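Local structure of putative aldehyde dehydrogenase (4YWE) at residues Asp342-Ala347 against Ile352-His357; His383-Glu388 against Gly392-Ala397. The protein probably oxidises aldehydes to carboxylic acids with NAD or NADP as acceptor, and binds calcium and magnesium ions. All coordinates share one frame; numbering follows the deposited sequence.

Contact 1 (Asp342-Ala347 against Ile352-His357); sequences DFLSDA and IPMAAH
Ala347 and Ile352 bring the two backbones together where the helix holding Asp342-Ala347 nears its C-terminal end and the chain turns back toward the strand Met354-His357. Ala347 CA and Ile352 CA lie 5.2 Å apart. The amide of Ile352 donates to the carbonyl of Ala347, with Ile352 N to Ala347 O at 2.9 Å and an N-H...O angle of 156°; the donor sits 24° off the carbonyl plane. The bond ties the start of the returning chain to the last turns of the helix. Beside the bond, Ile352 CB and CG1 lie against Ala347 O: with chi1 at -58°, CG1 stands beside its own backbone N, and the chain extends from there until Ile352 CD1 lies 4.0 Å from Ala347 CB. A second apolar touch forms farther along, where Met354 CE comes to 4.2 Å from Leu344 CD2. The chain of Met354 is extended through chi2 and turns only at chi3, and its methyl group does the touching. Helix 334-349 and strand 354-360 are the helix and second strand of a beta-alpha-beta unit whose first strand is 318-319. Leu376 of the adjacent strand 374-376 touches both Ala347 and Ile352, and Ala356 packs against helix 303-315.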
# COMPACT_ATOMS: atom_id res chain seq x y z
N ASP A 342 15.50 -40.90 -21.23
CA ASP A 342 16.90 -40.87 -20.79
C ASP A 342 17.00 -40.76 -19.28
O ASP A 342 17.89 -41.36 -18.67
CB ASP A 342 17.64 -39.71 -21.46
CG ASP A 342 17.74 -39.88 -22.96
OD1 ASP A 342 17.49 -41.00 -23.46
OD2 ASP A 342 18.09 -38.90 -23.65
N PHE A 343 16.10 -40.00 -18.67
CA PHE A 343 16.04 -39.90 -17.22
C PHE A 343 15.71 -41.25 -16.59
O PHE A 343 16.39 -41.70 -15.66
CB PHE A 343 15.00 -38.87 -16.78
CG PHE A 343 15.53 -37.47 -16.69
CD1 PHE A 343 16.20 -37.04 -15.56
CD2 PHE A 343 15.33 -36.57 -17.73
CE1 PHE A 343 16.69 -35.75 -15.47
CE2 PHE A 343 15.82 -35.28 -17.64
CZ PHE A 343 16.49 -34.87 -16.51
N LEU A 344 14.67 -41.90 -17.11
CA LEU A 344 14.20 -43.17 -16.57
C LEU A 344 15.22 -44.29 -16.78
O LEU A 344 15.38 -45.16 -15.92
CB LEU A 344 12.86 -43.55 -17.20
CG LEU A 344 11.70 -42.59 -16.92
CD1 LEU A 344 10.43 -43.06 -17.61
CD2 LEU A 344 11.48 -42.44 -15.42
N SER A 345 15.90 -44.27 -17.92
CA SER A 345 16.89 -45.30 -18.23
C SER A 345 18.13 -45.15 -17.36
O SER A 345 18.71 -46.14 -16.91
CB SER A 345 17.27 -45.26 -19.71
OG SER A 345 17.91 -44.04 -20.04
N ASP A 346 18.55 -43.91 -17.13
CA ASP A 346 19.69 -43.63 -16.27
C ASP A 346 19.40 -44.05 -14.83
O ASP A 346 20.26 -44.60 -14.14
CB ASP A 346 20.07 -42.15 -16.31
CG ASP A 346 20.73 -41.75 -17.61
OD1 ASP A 346 21.31 -42.63 -18.28
OD2 ASP A 346 20.69 -40.55 -17.96
N ALA A 347 18.17 -43.80 -14.39
CA ALA A 347 17.75 -44.14 -13.04
C ALA A 347 17.71 -45.65 -12.84
O ALA A 347 18.12 -46.16 -11.80
CB ALA A 347 16.39 -43.53 -12.74
N ILE A 352 17.86 -47.34 -9.21
CA ILE A 352 16.73 -46.67 -8.58
C ILE A 352 15.46 -47.42 -8.92
O ILE A 352 15.06 -47.50 -10.08
CB ILE A 352 16.63 -45.20 -9.02
CG1 ILE A 352 17.92 -44.45 -8.68
CG2 ILE A 352 15.44 -44.53 -8.36
CD1 ILE A 352 17.90 -42.99 -9.08
N PRO A 353 14.81 -48.00 -7.89
CA PRO A 353 13.61 -48.82 -8.10
C PRO A 353 12.41 -48.00 -8.57
O PRO A 353 12.12 -46.96 -8.00
CB PRO A 353 13.34 -49.41 -6.71
CG PRO A 353 14.59 -49.18 -5.92
CD PRO A 353 15.18 -47.92 -6.47
N MET A 354 11.74 -48.48 -9.61
CA MET A 354 10.48 -47.88 -10.03
C MET A 354 9.34 -48.57 -9.28
O MET A 354 8.96 -49.69 -9.60
CB MET A 354 10.29 -48.00 -11.54
CG MET A 354 8.97 -47.43 -12.04
SD MET A 354 8.83 -47.46 -13.83
CE MET A 354 10.08 -46.26 -14.29
N ALA A 355 8.81 -47.88 -8.27
CA ALA A 355 7.77 -48.44 -7.41
C ALA A 355 6.51 -48.79 -8.20
O ALA A 355 5.90 -49.82 -7.96
CB ALA A 355 7.44 -47.47 -6.28
N ALA A 356 6.14 -47.91 -9.13
CA ALA A 356 4.94 -48.12 -9.93
C ALA A 356 4.92 -47.22 -11.15
O ALA A 356 5.68 -46.25 -11.24
CB ALA A 356 3.70 -47.89 -9.09
N HIS A 357 4.05 -47.55 -12.09
CA HIS A 357 3.84 -46.71 -13.27
C HIS A 357 2.45 -46.95 -13.84
O HIS A 357 1.86 -48.01 -13.65
CB HIS A 357 4.91 -46.98 -14.33
CG HIS A 357 4.86 -48.36 -14.91
ND1 HIS A 357 3.95 -48.72 -15.88
CD2 HIS A 357 5.61 -49.45 -14.67
CE1 HIS A 357 4.14 -49.99 -16.20
NE2 HIS A 357 5.15 -50.46 -15.48

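Contact 2 (His383-Glu388 against Gly392-Ala397); sequences HRLAQE and GPVLAA
Leu385 meets Val394 and Ala396, the two residues of the strand that point toward the short helix, and the interface is entirely apolar. Leu385 CD1 lies 4.1 Å from Val394 CG1, and the two side chains cross at about a right angle. Closer to the backbone, at the branch point, Leu385 CG is 4.5 Å from Ala396 CB, a looser approach. The torsions explain the meeting: Leu385 CG is anti to the backbone N (chi1 -175°), and so is Val394 CG1. Leu395, between the two contact residues, points away and packs on Leu375 and Val296, as alternation along an extended strand requires. The helix and strand belong to a beta-alpha-beta unit that begins with strand 374-376; its helix is a weakly bonded turn about Arg384-Gln387, and strand 394-400 runs between 374-376 and 293-299 in the mixed sheet. What positions Leu385 is the start of this turn. His383 is its N-cap, and His383 ND1 accepts from Leu385 N at 3.0 Å in a nearly straight bond (168°), with the donor tilted from the ring plane. Farther out, Arg384 NE and Glu388 OE1 form a salt bridge at 2.6 Å, although the bent N-H...O geometry makes the hydrogen bond weak. Lys260 NZ hydrogen-bonds to the backbone oxygens of both Leu385 and Glu388.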
# COMPACT_ATOMS: atom_id res chain seq x y z
N HIS A 383 21.36 -37.37 -6.93
CA HIS A 383 21.18 -37.98 -8.24
C HIS A 383 20.50 -36.99 -9.20
O HIS A 383 19.71 -36.15 -8.77
CB HIS A 383 20.36 -39.27 -8.14
CG HIS A 383 20.38 -40.09 -9.39
ND1 HIS A 383 19.46 -39.92 -10.40
CD2 HIS A 383 21.20 -41.09 -9.79
CE1 HIS A 383 19.71 -40.78 -11.37
NE2 HIS A 383 20.76 -41.50 -11.03
N ARG A 384 20.81 -37.11 -10.48
CA ARG A 384 20.27 -36.22 -11.51
C ARG A 384 18.74 -36.23 -11.54
O ARG A 384 18.12 -35.21 -11.86
CB ARG A 384 20.83 -36.62 -12.89
CG ARG A 384 20.24 -35.85 -14.06
CD ARG A 384 21.01 -36.12 -15.34
NE ARG A 384 20.50 -35.33 -16.46
CZ ARG A 384 19.61 -35.77 -17.34
NH1 ARG A 384 19.13 -37.00 -17.25
NH2 ARG A 384 19.21 -34.97 -18.33
N LEU A 385 18.15 -37.36 -11.19
CA LEU A 385 16.69 -37.49 -11.16
C LEU A 385 16.07 -36.54 -10.14
O LEU A 385 14.96 -36.06 -10.32
CB LEU A 385 16.29 -38.93 -10.86
CG LEU A 385 14.79 -39.25 -10.90
CD1 LEU A 385 14.25 -39.04 -12.31
CD2 LEU A 385 14.52 -40.66 -10.42
N ALA A 386 16.80 -36.27 -9.06
CA ALA A 386 16.29 -35.44 -7.97
C ALA A 386 16.86 -34.02 -8.02
O ALA A 386 16.55 -33.20 -7.16
CB ALA A 386 16.60 -36.08 -6.63
N GLN A 387 17.69 -33.75 -9.02
CA GLN A 387 18.35 -32.45 -9.13
C GLN A 387 17.92 -31.67 -10.37
O GLN A 387 17.79 -30.45 -10.32
CB GLN A 387 19.87 -32.63 -9.13
CG GLN A 387 20.47 -32.97 -7.78
CD GLN A 387 20.50 -31.78 -6.84
OE1 GLN A 387 20.60 -30.63 -7.29
NE2 GLN A 387 20.43 -32.04 -5.54
N GLU A 388 17.69 -32.38 -11.47
CA GLU A 388 17.36 -31.73 -12.73
C GLU A 388 15.88 -31.91 -13.10
O GLU A 388 15.26 -32.92 -12.75
CB GLU A 388 18.24 -32.26 -13.86
CG GLU A 388 19.73 -32.03 -13.63
CD GLU A 388 20.58 -32.49 -14.80
OE1 GLU A 388 20.01 -32.89 -15.83
OE2 GLU A 388 21.83 -32.45 -14.67
N GLY A 392 8.42 -34.33 -17.20
CA GLY A 392 7.62 -35.51 -17.52
C GLY A 392 6.85 -35.94 -16.29
O GLY A 392 7.04 -35.37 -15.21
N PRO A 393 5.98 -36.95 -16.43
CA PRO A 393 5.16 -37.40 -15.31
C PRO A 393 5.94 -38.31 -14.36
O PRO A 393 5.50 -39.42 -14.06
CB PRO A 393 4.03 -38.16 -16.00
CG PRO A 393 4.68 -38.73 -17.22
CD PRO A 393 5.73 -37.74 -17.65
N VAL A 394 7.09 -37.84 -13.89
CA VAL A 394 7.97 -38.66 -13.07
C VAL A 394 8.09 -38.08 -11.66
O VAL A 394 8.51 -36.94 -11.49
CB VAL A 394 9.36 -38.79 -13.71
CG1 VAL A 394 10.22 -39.78 -12.93
CG2 VAL A 394 9.23 -39.23 -15.16
N LEU A 395 7.73 -38.88 -10.67
CA LEU A 395 7.81 -38.45 -9.28
C LEU A 395 8.94 -39.15 -8.55
O LEU A 395 9.03 -40.37 -8.55
CB LEU A 395 6.48 -38.71 -8.56
CG LEU A 395 6.44 -38.34 -7.08
CD1 LEU A 395 6.72 -36.86 -6.88
CD2 LEU A 395 5.10 -38.72 -6.46
N ALA A 396 9.82 -38.36 -7.93
CA ALA A 396 10.94 -38.91 -7.17
C ALA A 396 10.62 -38.90 -5.68
O ALA A 396 10.32 -37.85 -5.10
CB ALA A 396 12.21 -38.12 -7.45
N ALA A 397 10.70 -40.07 -5.06
CA ALA A 397 10.36 -40.21 -3.64
C ALA A 397 11.59 -40.55 -2.81
O ALA A 397 12.43 -41.35 -3.22
CB ALA A 397 9.28 -41.26 -3.45

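Overall arrangement
Contacts 1 and 2 follow one another along the chain, their centres about 9 Å apart, and both reach the same mixed sheet. Their side chains meet directly: Ile352 CD1 is 3.7 Å from His383 CE1, and Leu344 CD2 is 3.9 Å from Val394 CG1. Arg384 of contact 2 makes a cation-pi interaction with Phe343 of contact 1, and its ion pair with Asp346 is long and weak. Asp346 and Asp350 are calcium ligands seen for this protein, though that ion is not bound to this chain here. The side chain of Leu385 lies about 7 Å from that of Asp346, and His383 NE2 hydrogen-bonds Asp350 OD2, linking the cap of contact 2 to that site.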